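Aerobactin synthase IucA (PDB 5JM8) binds ATP and magnesium and, as an NIS synthetase, probably condenses citrate with a hydroxamate-bearing lysine derivative during assembly of the siderophore aerobactin. Local coordinates at residues 91-94 / 95-98; 82-85 / 86-90; 20-23 / 24-28; 105-108 / 109-113; 479-482 / 483-487. All coordinates share one frame; numbering follows the deposited sequence.

How the interactions relate
Interactions 1 and 2 lie on the same helix, 82-96: residues 82-90 are partly buried at its start, residues 91-98 surface-lying at its end. Interaction 3, on helix 14-26, is the buried one of the set and packs on interaction 2 through aliphatic side chains, whereas interaction 4, on helix 101-124, reaches interaction 2 through a histidine and a methionine. Interaction 5, on helix 475-500, touches none of the others, though its nearest atoms come within about 5 Å of interaction 3. The chemistry follows position: a histidine beside a carboxylate at the surface, hydroxyl-to-carbonyl bonds in interactions 2 and 3, cation and ring faces met by methyls in interaction 4, and aromatic packing round a proline in interaction 5.

Interaction 1 of 5, residues 91-94 / 95-98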
loop_
_atom_site.group_PDB
_atom_site.type_symbol
_atom_site.label_atom_id
_atom_site.label_comp_id
_atom_site.label_asym_id
_atom_site.label_seq_id
_atom_site.Cartn_x
_atom_site.Cartn_y
_atom_site.Cartn_z
ATOM N N ASP A 91 54.461 -7.793 9.189
ATOM C CA ASP A 91 55.832 -8.135 9.558
ATOM C C ASP A 91 56.707 -6.885 9.606
ATOM O O ASP A 91 57.530 -6.728 10.508
ATOM C CB ASP A 91 56.423 -9.149 8.576
ATOM C CG ASP A 91 57.897 -9.416 8.832
ATOM O OD1 ASP A 91 58.209 -10.168 9.780
ATOM O OD2 ASP A 91 58.742 -8.875 8.087
ATOM N N LYS A 92 56.528 -6.005 8.623
ATOM C CA LYS A 92 57.231 -4.728 8.587
ATOM C C LYS A 92 56.975 -3.940 9.867
ATOM O O LYS A 92 57.887 -3.340 10.432
ATOM C CB LYS A 92 56.794 -3.914 7.364
ATOM C CG LYS A 92 57.306 -2.474 7.329
ATOM C CD LYS A 92 56.761 -1.716 6.121
ATOM C CE LYS A 92 57.149 -0.238 6.159
ATOM N NZ LYS A 92 56.633 0.523 4.985
ATOM N N LEU A 93 55.728 -3.963 10.326
ATOM C CA LEU A 93 55.324 -3.191 11.492
ATOM C C LEU A 93 55.838 -3.811 12.788
ATOM O O LEU A 93 56.048 -3.109 13.777
ATOM C CB LEU A 93 53.799 -3.070 11.538
ATOM C CG LEU A 93 53.164 -2.302 10.373
ATOM C CD1 LEU A 93 51.647 -2.411 10.414
ATOM C CD2 LEU A 93 53.593 -0.845 10.378
ATOM N N GLN A 94 56.037 -5.126 12.780
ATOM C CA GLN A 94 56.535 -5.823 13.959
ATOM C C GLN A 94 57.966 -5.392 14.274
ATOM O O GLN A 94 58.353 -5.291 15.439
ATOM C CB GLN A 94 56.472 -7.338 13.761
ATOM C CG GLN A 94 56.774 -8.126 15.028
ATOM C CD GLN A 94 56.744 -9.626 14.818
ATOM O OE1 GLN A 94 56.435 -10.111 13.730
ATOM N NE2 GLN A 94 57.069 -10.371 15.868
ATOM N N HIS A 95 58.744 -5.136 13.227
ATOM C CA HIS A 95 60.108 -4.644 13.384
ATOM C C HIS A 95 60.134 -3.162 13.727
ATOM O O HIS A 95 60.861 -2.728 14.621
ATOM C CB HIS A 95 60.913 -4.868 12.106
ATOM C CG HIS A 95 61.075 -6.306 11.737
ATOM N ND1 HIS A 95 60.210 -6.958 10.884
ATOM C CD2 HIS A 95 62.007 -7.219 12.097
ATOM C CE1 HIS A 95 60.601 -8.210 10.738
ATOM N NE2 HIS A 95 61.687 -8.396 11.465
ATOM N N GLN A 96 59.337 -2.391 12.998
ATOM C CA GLN A 96 59.355 -0.939 13.104
ATOM C C GLN A 96 58.952 -0.471 14.497
ATOM O O GLN A 96 59.531 0.474 15.030
ATOM C CB GLN A 96 58.427 -0.330 12.051
ATOM C CG GLN A 96 58.610 1.162 11.838
ATOM C CD GLN A 96 57.779 1.687 10.682
ATOM O OE1 GLN A 96 57.155 0.917 9.951
ATOM N NE2 GLN A 96 57.767 3.005 10.515
ATOM N N LEU A 97 57.966 -1.144 15.083
ATOM C CA LEU A 97 57.437 -0.754 16.385
ATOM C C LEU A 97 57.766 -1.763 17.486
ATOM O O LEU A 97 57.325 -1.601 18.625
ATOM C CB LEU A 97 55.924 -0.566 16.293
ATOM C CG LEU A 97 55.453 0.574 15.393
ATOM C CD1 LEU A 97 53.957 0.460 15.158
ATOM C CD2 LEU A 97 55.808 1.932 15.995
ATOM N N LEU A 98 58.546 -2.790 17.149
ATOM C CA LEU A 98 58.936 -3.816 18.116
ATOM C C LEU A 98 57.682 -4.421 18.747
ATOM O O LEU A 98 57.529 -4.438 19.967
ATOM C CB LEU A 98 59.861 -3.222 19.188
ATOM C CG LEU A 98 60.523 -4.180 20.184
ATOM C CD1 LEU A 98 61.569 -5.045 19.503
ATOM C CD2 LEU A 98 61.130 -3.410 21.347
#
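His95 reaches back one turn to Asp91, and its ring can be followed atom by atom. His95 CB passes Lys92 O at 3.8 Å. With His95 CG set beside the backbone N (chi1 -63°) and near Asp91 O, the ring swings toward the start of the helix, and His95 ND1 donates to Asp91 O over 2.7 Å. The bond is bent, 138° at the hydrogen, and the donor stands above the carbonyl plane. That oxygen also takes a weak bond from His95 N, so backbone and ring of one residue grip the same acceptor. Farther out, His95 CE1 faces the carboxylate, 3.2 Å from Asp91 OD1 and 3.3 Å from Asp91 OD2. Asp91 CG lies in the ring plane at its edge while the carboxylate plane is turned 76° against the ring, which puts the acid across the C-H edge; its charge would probably favour a protonated imidazole.

This is an i to i+4 contact in the last turn of helix 82-96, and the chain leaves helical geometry at Leu98, with positive phi. Gln96 N still donates to Lys92 O at 3.1 Å, and Leu97 N to Leu93 O at 3.0 Å. The side chains of Lys92 and Gln96 run side by side, Lys92 CE lying 4.0 Å from Gln96 OE1, but Lys92 NZ goes on to a salt bridge with Asp29 and a hydrogen bond with Pro43 O. Leu93, the buried member, packs on Phe545 and Phe546 of helix 545-549.

Interaction 2 of 5, residues 82-85 / 86-90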
loop_
_atom_site.group_PDB
_atom_site.type_symbol
_atom_site.label_atom_id
_atom_site.label_comp_id
_atom_site.label_asym_id
_atom_site.label_seq_id
_atom_site.Cartn_x
_atom_site.Cartn_y
_atom_site.Cartn_z
ATOM N N PHE A 82 46.071 -10.906 -1.241
ATOM C CA PHE A 82 45.853 -10.004 -0.116
ATOM C C PHE A 82 46.392 -10.593 1.182
ATOM O O PHE A 82 46.913 -9.870 2.031
ATOM C CB PHE A 82 44.365 -9.684 0.035
ATOM C CG PHE A 82 44.055 -8.827 1.227
ATOM C CD1 PHE A 82 44.505 -7.521 1.290
ATOM C CD2 PHE A 82 43.320 -9.330 2.287
ATOM C CE1 PHE A 82 44.230 -6.732 2.386
ATOM C CE2 PHE A 82 43.040 -8.543 3.388
ATOM C CZ PHE A 82 43.496 -7.242 3.436
ATOM N N ALA A 83 46.258 -11.907 1.331
ATOM C CA ALA A 83 46.737 -12.597 2.523
ATOM C C ALA A 83 48.251 -12.465 2.646
ATOM O O ALA A 83 48.784 -12.340 3.751
ATOM C CB ALA A 83 46.333 -14.062 2.485
ATOM N N THR A 84 48.938 -12.489 1.508
ATOM C CA THR A 84 50.391 -12.367 1.489
ATOM C C THR A 84 50.827 -10.941 1.825
ATOM O O THR A 84 51.545 -10.729 2.801
ATOM C CB THR A 84 50.984 -12.767 0.116
ATOM O OG1 THR A 84 50.616 -14.116 -0.200
ATOM C CG2 THR A 84 52.505 -12.662 0.127
ATOM N N LEU A 85 50.393 -9.972 1.024
ATOM C CA LEU A 85 50.853 -8.590 1.176
ATOM C C LEU A 85 50.523 -8.013 2.553
ATOM O O LEU A 85 51.267 -7.186 3.080
ATOM C CB LEU A 85 50.257 -7.694 0.079
ATOM C CG LEU A 85 48.734 -7.536 -0.042
ATOM C CD1 LEU A 85 48.162 -6.490 0.914
ATOM C CD2 LEU A 85 48.373 -7.186 -1.477
ATOM N N SER A 86 49.410 -8.454 3.130
ATOM C CA SER A 86 48.995 -8.007 4.455
ATOM C C SER A 86 49.902 -8.578 5.533
ATOM O O SER A 86 50.248 -7.890 6.488
ATOM C CB SER A 86 47.551 -8.414 4.723
ATOM O OG SER A 86 47.379 -9.796 4.484
ATOM N N ARG A 87 50.267 -9.845 5.381
ATOM C CA ARG A 87 51.214 -10.481 6.289
ATOM C C ARG A 87 52.573 -9.793 6.208
ATOM O O ARG A 87 53.239 -9.593 7.225
ATOM C CB ARG A 87 51.358 -11.968 5.961
ATOM C CG ARG A 87 52.342 -12.700 6.864
ATOM C CD ARG A 87 52.449 -14.174 6.519
ATOM N NE ARG A 87 52.956 -14.389 5.166
ATOM C CZ ARG A 87 54.244 -14.358 4.832
ATOM N NH1 ARG A 87 55.174 -14.114 5.749
ATOM N NH2 ARG A 87 54.606 -14.569 3.575
ATOM N N LEU A 88 52.977 -9.431 4.994
ATOM C CA LEU A 88 54.256 -8.764 4.785
ATOM C C LEU A 88 54.268 -7.410 5.483
ATOM O O LEU A 88 55.258 -7.036 6.111
ATOM C CB LEU A 88 54.540 -8.589 3.291
ATOM C CG LEU A 88 54.839 -9.864 2.498
ATOM C CD1 LEU A 88 54.949 -9.561 1.011
ATOM C CD2 LEU A 88 56.114 -10.536 2.997
ATOM N N ILE A 89 53.162 -6.681 5.377
ATOM C CA ILE A 89 53.054 -5.362 5.991
ATOM C C ILE A 89 53.013 -5.468 7.511
ATOM O O ILE A 89 53.569 -4.627 8.206
ATOM C CB ILE A 89 51.805 -4.603 5.491
ATOM C CG1 ILE A 89 51.967 -4.246 4.013
ATOM C CG2 ILE A 89 51.590 -3.322 6.296
ATOM C CD1 ILE A 89 50.697 -3.766 3.348
ATOM N N VAL A 90 52.341 -6.490 8.030
ATOM C CA VAL A 90 52.302 -6.699 9.475
ATOM C C VAL A 90 53.693 -7.064 9.994
ATOM O O VAL A 90 54.068 -6.688 11.105
ATOM C CB VAL A 90 51.288 -7.798 9.864
ATOM C CG1 VAL A 90 51.409 -8.155 11.345
ATOM C CG2 VAL A 90 49.869 -7.345 9.547
#
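Ser86 and Phe82 meet because chi1 of Ser86 (52°) places OG between its backbone N and carbonyl carbon, turned back onto the preceding turn. The result is the familiar helical serine arrangement, a hydroxyl bonded to the carbonyl four residues earlier, here in the opening turns of helix 82-96. Ser86 OG donates to Phe82 O at 2.5 Å, a very short distance whose exact value deserves caution. Ser86 N donates to Phe82 O as well, at 3.1 Å, so one residue grips that oxygen twice. The serine side chain sits as a knob in the hole between Phe82, Ala83, Thr84 and Leu85, its OG 3.0 Å from Ala83 O and also hydrogen-bonded to His108 NE2 of helix 101-124. Phe82 lays one ring face against Ser86 CB, 4.4 Å from Phe82 CE1.

Leu85 CG also lies between N and carbonyl carbon (chi1 60°), uncommon for a helical leucine, and Leu85 CD1 comes tightly to 3.2 Å from Ser86 N. Leu85 CD1 is 4.4 Å from Ile89 CD1, one turn on, and both side chains continue into the apolar layer formed by Leu50 of strand 49-54 and by helix 14-26, where Leu20 meets Leu85 and Leu23 meets Ile89.

On another flank, Thr84 OG1 is hydrogen-bonded to Asp81, just ahead of the helix. Thr84 and Leu88 point the same way, with Thr84 CG2 4.0 Å from Leu88 CD1.

Interaction 3 of 5, residues 20-23 / 24-28; sequences LNSL and VRETK
A hydrogen bond from Thr27 OG1 to Leu23 O, 3.1 Å long, lies near the end of helix 14-26. Leu23 O also accepts, weakly, from Glu26 N, so a side-chain hydroxyl and a backbone N-H share one carbonyl. The hydroxyl gets there because chi1 of 68° tucks OG1 between backbone N and carbonyl carbon; it approaches from above the plane of the Leu23 carbonyl, 42° out of it. Just before it the i to i+4 bonds are ordinary: Val24 N donates to Leu20 O at 2.8 Å and Arg25 N to Asn21 O at 3.1 Å. The next, from Glu26 N to Ser22 O, is weak.

A water supplies a further link. It donates to Glu26 OE2 over 2.6 Å and lies 3.1 Å from Ser22 OG, bridging two side chains whose oxygens, Ser22 OG and Glu26 OE2, are 3.7 Å apart. Glu26 OE2 is also held by the backbone N of Phe545, at the start of helix 545-549, where the helix end would probably stabilise its negative charge.

The side-chain packing is between methyls, Thr27 CG2 3.6 Å from Leu23 CD1, with the two side chains set askew. Separately, the methyl Val24 CG2 lies against a carbonyl oxygen, 3.2 Å from Leu20 O.

Around this helix end, Arg25 bonds Thr60 O and Gln61 OE1 and makes a cation-pi contact with Phe151. Leu20 packs on Phe65 and Phe67 of strand 64-72, and Leu23 touches Phe545 of helix 545-549.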
loop_
_atom_site.group_PDB
_atom_site.type_symbol
_atom_site.label_atom_id
_atom_site.label_comp_id
_atom_site.label_asym_id
_atom_site.label_seq_id
_atom_site.Cartn_x
_atom_site.Cartn_y
_atom_site.Cartn_z
ATOM N N LEU A 20 44.195 -1.171 3.209
ATOM C CA LEU A 20 45.247 -0.388 2.574
ATOM C C LEU A 20 45.035 1.120 2.725
ATOM O O LEU A 20 45.966 1.840 3.077
ATOM C CB LEU A 20 45.350 -0.754 1.092
ATOM C CG LEU A 20 45.752 -2.205 0.804
ATOM C CD1 LEU A 20 45.649 -2.513 -0.682
ATOM C CD2 LEU A 20 47.157 -2.499 1.307
ATOM N N ASN A 21 43.820 1.598 2.465
ATOM C CA ASN A 21 43.525 3.027 2.593
ATOM C C ASN A 21 43.669 3.495 4.034
ATOM O O ASN A 21 44.140 4.604 4.294
ATOM C CB ASN A 21 42.115 3.344 2.093
ATOM C CG ASN A 21 42.002 3.282 0.582
ATOM O OD1 ASN A 21 42.948 2.905 -0.109
ATOM N ND2 ASN A 21 40.834 3.643 0.061
ATOM N N SER A 22 43.250 2.647 4.966
ATOM C CA SER A 22 43.421 2.931 6.383
ATOM C C SER A 22 44.907 3.105 6.698
ATOM O O SER A 22 45.297 4.035 7.404
ATOM C CB SER A 22 42.818 1.813 7.236
ATOM O OG SER A 22 42.864 2.144 8.609
ATOM N N LEU A 23 45.729 2.214 6.154
ATOM C CA LEU A 23 47.175 2.268 6.349
ATOM C C LEU A 23 47.798 3.512 5.708
ATOM O O LEU A 23 48.595 4.207 6.337
ATOM C CB LEU A 23 47.830 1.007 5.777
ATOM C CG LEU A 23 49.359 0.924 5.842
ATOM C CD1 LEU A 23 49.847 0.880 7.283
ATOM C CD2 LEU A 23 49.857 -0.286 5.070
ATOM N N VAL A 24 47.435 3.781 4.459
ATOM C CA VAL A 24 48.004 4.898 3.707
ATOM C C VAL A 24 47.732 6.245 4.382
ATOM O O VAL A 24 48.534 7.172 4.281
ATOM C CB VAL A 24 47.451 4.923 2.263
ATOM C CG1 VAL A 24 47.781 6.239 1.565
ATOM C CG2 VAL A 24 48.004 3.757 1.469
ATOM N N ARG A 25 46.594 6.354 5.057
ATOM C CA ARG A 25 46.238 7.585 5.750
ATOM C C ARG A 25 47.081 7.795 7.008
ATOM O O ARG A 25 47.409 8.928 7.359
ATOM C CB ARG A 25 44.752 7.575 6.121
ATOM C CG ARG A 25 44.333 8.706 7.055
ATOM C CD ARG A 25 42.843 8.681 7.329
ATOM N NE ARG A 25 42.069 9.165 6.191
ATOM C CZ ARG A 25 40.742 9.237 6.165
ATOM N NH1 ARG A 25 40.034 8.849 7.216
ATOM N NH2 ARG A 25 40.124 9.692 5.085
ATOM N N GLU A 26 47.430 6.701 7.680
ATOM C CA GLU A 26 48.096 6.778 8.978
ATOM C C GLU A 26 49.613 6.633 8.879
ATOM O O GLU A 26 50.300 6.559 9.901
ATOM C CB GLU A 26 47.534 5.704 9.914
ATOM C CG GLU A 26 46.028 5.801 10.098
ATOM C CD GLU A 26 45.482 4.786 11.081
ATOM O OE1 GLU A 26 46.263 4.274 11.909
ATOM O OE2 GLU A 26 44.267 4.502 11.022
ATOM N N THR A 27 50.130 6.596 7.654
ATOM C CA THR A 27 51.570 6.518 7.429
ATOM C C THR A 27 52.035 7.565 6.421
ATOM O O THR A 27 51.282 7.970 5.533
ATOM C CB THR A 27 51.998 5.124 6.917
ATOM O OG1 THR A 27 51.495 4.914 5.592
ATOM C CG2 THR A 27 51.487 4.028 7.839
ATOM N N LYS A 28 53.283 7.999 6.580
ATOM C CA LYS A 28 53.932 8.894 5.630
ATOM C C LYS A 28 55.021 8.122 4.889
ATOM O O LYS A 28 55.832 8.701 4.167
ATOM C CB LYS A 28 54.516 10.114 6.348
ATOM C CG LYS A 28 53.478 10.958 7.091
ATOM C CD LYS A 28 52.553 11.698 6.127
ATOM C CE LYS A 28 51.529 12.549 6.867
ATOM N NZ LYS A 28 50.551 11.722 7.627
HETATM O O HOH W 1 42.461 5.157 9.342
#

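Interaction 4 of 5, residues 105-108 / 109-113; sequences ETFH and QRVME
Gln109 N donates to Glu105 O at 3.0 Å, the first of four successive i to i+4 backbone bonds that run as far as Met112 N and His108 O and define regular alpha-helix within helix 101-124. Two side chains carry polar bonds to other parts of the fold. His108 NE2 is hydrogen-bonded to Ser86 OG and weakly to Ala83 O, which ties this helix to helix 82-96, and Arg110 NH1 forms a salt bridge with Asp551. Thr106 is the exception, its OG1 turning back to Thr102 O of the same helix.

With the hydroxyl engaged there, the Thr106 methyl is left to meet Arg110. The arginine chain is extended from CG to NE and lies alongside the threonine, which brings one guanidinium face over Thr106 CG2, 3.7 Å above the plane and toward its rim. Gln109 packs differently: its CG, chi1 65°, is pressed 3.1 Å from Thr106 O.

The buried flank pairs an aromatic ring with a valine. Val111 CG2 makes a CH-pi contact with the Phe107 ring, 4.1 Å from the centroid and only 14° off the normal. Phe107 meets Phe545 edge-to-face on the side of helix 545-549, and both Phe107 and Val111 touch Phe19 of helix 14-26.

Met112 bends at chi2 (-48°) and again at chi3 to follow the imidazole of His108. Its SD lies 5.0 Å from the ring centroid in an oblique sulfur-aromatic contact, its CG is 3.8 Å from His108 CE1, and its CE is 3.9 Å from His108 NE2.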
loop_
_atom_site.group_PDB
_atom_site.type_symbol
_atom_site.label_atom_id
_atom_site.label_comp_id
_atom_site.label_asym_id
_atom_site.label_seq_id
_atom_site.Cartn_x
_atom_site.Cartn_y
_atom_site.Cartn_z
ATOM N N GLU A 105 49.754 -11.344 15.125
ATOM C CA GLU A 105 49.090 -12.463 14.468
ATOM C C GLU A 105 47.586 -12.447 14.740
ATOM O O GLU A 105 46.797 -12.922 13.921
ATOM C CB GLU A 105 49.696 -13.793 14.925
ATOM C CG GLU A 105 49.159 -15.015 14.181
ATOM C CD GLU A 105 49.303 -14.901 12.672
ATOM O OE1 GLU A 105 50.274 -14.265 12.206
ATOM O OE2 GLU A 105 48.439 -15.443 11.948
ATOM N N THR A 106 47.196 -11.912 15.894
ATOM C CA THR A 106 45.786 -11.702 16.202
ATOM C C THR A 106 45.202 -10.648 15.270
ATOM O O THR A 106 44.075 -10.769 14.796
ATOM C CB THR A 106 45.575 -11.248 17.660
ATOM O OG1 THR A 106 46.085 -12.242 18.555
ATOM C CG2 THR A 106 44.099 -11.026 17.947
ATOM N N PHE A 107 45.979 -9.600 15.027
ATOM C CA PHE A 107 45.571 -8.528 14.134
ATOM C C PHE A 107 45.395 -9.048 12.712
ATOM O O PHE A 107 44.391 -8.766 12.061
ATOM C CB PHE A 107 46.603 -7.398 14.168
ATOM C CG PHE A 107 46.347 -6.298 13.173
ATOM C CD1 PHE A 107 45.358 -5.355 13.397
ATOM C CD2 PHE A 107 47.118 -6.192 12.026
ATOM C CE1 PHE A 107 45.131 -4.337 12.485
ATOM C CE2 PHE A 107 46.895 -5.173 11.112
ATOM C CZ PHE A 107 45.901 -4.246 11.344
ATOM N N HIS A 108 46.365 -9.824 12.242
ATOM C CA HIS A 108 46.349 -10.317 10.870
ATOM C C HIS A 108 45.224 -11.317 10.626
ATOM O O HIS A 108 44.593 -11.291 9.571
ATOM C CB HIS A 108 47.688 -10.966 10.513
ATOM C CG HIS A 108 47.781 -11.401 9.082
ATOM N ND1 HIS A 108 47.430 -12.667 8.665
ATOM C CD2 HIS A 108 48.177 -10.735 7.971
ATOM C CE1 HIS A 108 47.610 -12.763 7.360
ATOM N NE2 HIS A 108 48.064 -11.605 6.915
ATOM N N GLN A 109 44.977 -12.204 11.589
ATOM C CA GLN A 109 43.918 -13.195 11.427
ATOM C C GLN A 109 42.561 -12.496 11.366
ATOM O O GLN A 109 41.701 -12.871 10.573
ATOM C CB GLN A 109 43.944 -14.238 12.558
ATOM C CG GLN A 109 43.639 -13.701 13.950
ATOM C CD GLN A 109 43.592 -14.790 15.011
ATOM O OE1 GLN A 109 43.914 -15.948 14.746
ATOM N NE2 GLN A 109 43.184 -14.419 16.220
ATOM N N ARG A 110 42.389 -11.463 12.187
ATOM C CA ARG A 110 41.148 -10.693 12.201
ATOM C C ARG A 110 40.926 -9.968 10.875
ATOM O O ARG A 110 39.799 -9.874 10.393
ATOM C CB ARG A 110 41.154 -9.688 13.357
ATOM C CG ARG A 110 40.920 -10.324 14.721
ATOM C CD ARG A 110 41.024 -9.313 15.855
ATOM N NE ARG A 110 40.696 -9.902 17.152
ATOM C CZ ARG A 110 40.732 -9.241 18.306
ATOM N NH1 ARG A 110 41.090 -7.965 18.336
ATOM N NH2 ARG A 110 40.416 -9.859 19.436
ATOM N N VAL A 111 42.005 -9.457 10.291
ATOM C CA VAL A 111 41.931 -8.768 9.005
ATOM C C VAL A 111 41.541 -9.734 7.884
ATOM O O VAL A 111 40.881 -9.339 6.923
ATOM C CB VAL A 111 43.275 -8.086 8.663
ATOM C CG1 VAL A 111 43.320 -7.660 7.204
ATOM C CG2 VAL A 111 43.499 -6.885 9.563
ATOM N N MET A 112 41.967 -10.989 8.002
ATOM C CA MET A 112 41.596 -12.019 7.033
ATOM C C MET A 112 40.164 -12.479 7.245
ATOM O O MET A 112 39.445 -12.756 6.284
ATOM C CB MET A 112 42.529 -13.226 7.128
ATOM C CG MET A 112 43.915 -13.007 6.549
ATOM S SD MET A 112 43.908 -12.269 4.896
ATOM C CE MET A 112 44.680 -10.708 5.263
ATOM N N GLU A 113 39.765 -12.585 8.508
ATOM C CA GLU A 113 38.402 -12.961 8.846
ATOM C C GLU A 113 37.439 -11.959 8.227
ATOM O O GLU A 113 36.490 -12.338 7.545
ATOM C CB GLU A 113 38.216 -13.032 10.367
ATOM C CG GLU A 113 38.812 -14.286 11.015
ATOM C CD GLU A 113 38.781 -14.249 12.536
ATOM O OE1 GLU A 113 38.553 -13.161 13.109
ATOM O OE2 GLU A 113 38.987 -15.313 13.158
#

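Interaction 5 of 5, residues 479-482 / 483-487; sequences LRYF and PYYLL
Tyr481 and Phe482 supply the two backbone carbonyls that carry helix 475-500 past Pro483. Tyr485 N donates to Tyr481 O at 3.1 Å and nearly straight, 169° at the hydrogen, while Leu486 N donates to Phe482 O, also at 3.1 Å. Pro483 has no N-H for the turn before it; its CG instead sits 3.1 Å from Leu479 O, and the helix is kinked here, with a wider pi-type turn at 484-487.

Two of the side-chain contacts keep the i to i+4 spacing. Tyr481 and Tyr485 run side by side, Tyr481 CB meeting the ring edge of Tyr485 in its plane, 3.8 Å from Tyr485 CE2. Leu486 CD2 touches Phe482 CE2 and CZ equally, at 3.4 Å; CG of the phenylalanine, anti to its backbone N (chi1 -167°), directs the ring along the leucine. Between sequence neighbours, one face of the Tyr485 ring is covered by Tyr484 CD2, which lies 3.7 Å above the ring centre.

Tyr484 comes within about 6 Å of the bound ATP, measured from its side chain. Tyr485 meets His427 edge-to-face, Phe482 does likewise with Phe414 of helix 394-420, where Leu486 packs too, and Leu479 and Pro483 rest on Tyr532 of helix 528-535.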
loop_
_atom_site.group_PDB
_atom_site.type_symbol
_atom_site.label_atom_id
_atom_site.label_comp_id
_atom_site.label_asym_id
_atom_site.label_seq_id
_atom_site.Cartn_x
_atom_site.Cartn_y
_atom_site.Cartn_z
ATOM N N LEU A 479 37.717 20.053 19.417
ATOM C CA LEU A 479 38.492 20.294 18.204
ATOM C C LEU A 479 39.160 19.024 17.688
ATOM O O LEU A 479 39.518 18.939 16.514
ATOM C CB LEU A 479 39.551 21.370 18.455
ATOM C CG LEU A 479 39.087 22.824 18.321
ATOM C CD1 LEU A 479 38.010 23.171 19.334
ATOM C CD2 LEU A 479 40.271 23.767 18.458
ATOM N N ARG A 480 39.333 18.041 18.564
ATOM C CA ARG A 480 39.908 16.763 18.160
ATOM C C ARG A 480 38.858 15.883 17.489
ATOM O O ARG A 480 39.051 15.416 16.367
ATOM C CB ARG A 480 40.511 16.034 19.365
ATOM C CG ARG A 480 41.038 14.641 19.034
ATOM C CD ARG A 480 41.721 13.982 20.222
ATOM N NE ARG A 480 42.812 14.793 20.756
ATOM C CZ ARG A 480 43.963 15.022 20.128
ATOM N NH1 ARG A 480 44.185 14.515 18.923
ATOM N NH2 ARG A 480 44.890 15.772 20.704
ATOM N N TYR A 481 37.740 15.675 18.180
ATOM C CA TYR A 481 36.725 14.723 17.740
ATOM C C TYR A 481 35.814 15.268 16.642
ATOM O O TYR A 481 35.638 14.644 15.600
ATOM C CB TYR A 481 35.857 14.295 18.925
ATOM C CG TYR A 481 36.586 13.524 20.002
ATOM C CD1 TYR A 481 37.439 12.475 19.683
ATOM C CD2 TYR A 481 36.416 13.845 21.340
ATOM C CE1 TYR A 481 38.102 11.769 20.672
ATOM C CE2 TYR A 481 37.073 13.148 22.333
ATOM C CZ TYR A 481 37.916 12.112 21.994
ATOM O OH TYR A 481 38.570 11.418 22.984
ATOM N N PHE A 482 35.241 16.439 16.883
ATOM C CA PHE A 482 34.129 16.931 16.078
ATOM C C PHE A 482 34.435 17.093 14.582
ATOM O O PHE A 482 33.651 16.650 13.742
ATOM C CB PHE A 482 33.643 18.259 16.650
ATOM C CG PHE A 482 32.324 18.707 16.098
ATOM C CD1 PHE A 482 31.141 18.287 16.678
ATOM C CD2 PHE A 482 32.264 19.542 14.997
ATOM C CE1 PHE A 482 29.925 18.694 16.175
ATOM C CE2 PHE A 482 31.048 19.955 14.492
ATOM C CZ PHE A 482 29.877 19.529 15.080
ATOM N N PRO A 483 35.565 17.731 14.234
ATOM C CA PRO A 483 35.850 17.840 12.798
ATOM C C PRO A 483 36.254 16.511 12.149
ATOM O O PRO A 483 36.123 16.374 10.934
ATOM C CB PRO A 483 37.002 18.850 12.743
ATOM C CG PRO A 483 37.614 18.820 14.090
ATOM C CD PRO A 483 36.511 18.516 15.046
ATOM N N TYR A 484 36.742 15.556 12.935
ATOM C CA TYR A 484 37.021 14.223 12.402
ATOM C C TYR A 484 35.734 13.554 11.948
ATOM O O TYR A 484 35.574 13.217 10.777
ATOM C CB TYR A 484 37.714 13.333 13.438
ATOM C CG TYR A 484 37.657 11.856 13.094
ATOM C CD1 TYR A 484 38.319 11.356 11.978
ATOM C CD2 TYR A 484 36.938 10.961 13.883
ATOM C CE1 TYR A 484 38.266 10.005 11.658
ATOM C CE2 TYR A 484 36.883 9.611 13.569
ATOM C CZ TYR A 484 37.547 9.141 12.460
ATOM O OH TYR A 484 37.485 7.803 12.158
ATOM N N TYR A 485 34.818 13.363 12.888
ATOM C CA TYR A 485 33.576 12.660 12.607
ATOM C C TYR A 485 32.760 13.329 11.506
ATOM O O TYR A 485 32.218 12.650 10.637
ATOM C CB TYR A 485 32.727 12.557 13.876
ATOM C CG TYR A 485 33.300 11.630 14.925
ATOM C CD1 TYR A 485 33.150 10.255 14.822
ATOM C CD2 TYR A 485 33.984 12.130 16.022
ATOM C CE1 TYR A 485 33.675 9.407 15.780
ATOM C CE2 TYR A 485 34.508 11.289 16.985
ATOM C CZ TYR A 485 34.349 9.930 16.860
ATOM O OH TYR A 485 34.868 9.089 17.816
ATOM N N LEU A 486 32.692 14.657 11.533
ATOM C CA LEU A 486 31.700 15.376 10.740
ATOM C C LEU A 486 32.199 15.843 9.371
ATOM O O LEU A 486 31.389 16.155 8.499
ATOM C CB LEU A 486 31.184 16.578 11.535
ATOM C CG LEU A 486 30.018 17.369 10.930
ATOM C CD1 LEU A 486 28.857 16.465 10.537
ATOM C CD2 LEU A 486 29.548 18.434 11.905
ATOM N N LEU A 487 33.514 15.885 9.176
ATOM C CA LEU A 487 34.077 16.287 7.889
ATOM C C LEU A 487 34.901 15.173 7.254
ATOM O O LEU A 487 34.735 14.873 6.073
ATOM C CB LEU A 487 34.940 17.540 8.044
ATOM C CG LEU A 487 34.161 18.835 8.271
ATOM C CD1 LEU A 487 35.071 19.906 8.820
ATOM C CD2 LEU A 487 33.498 19.300 6.982
#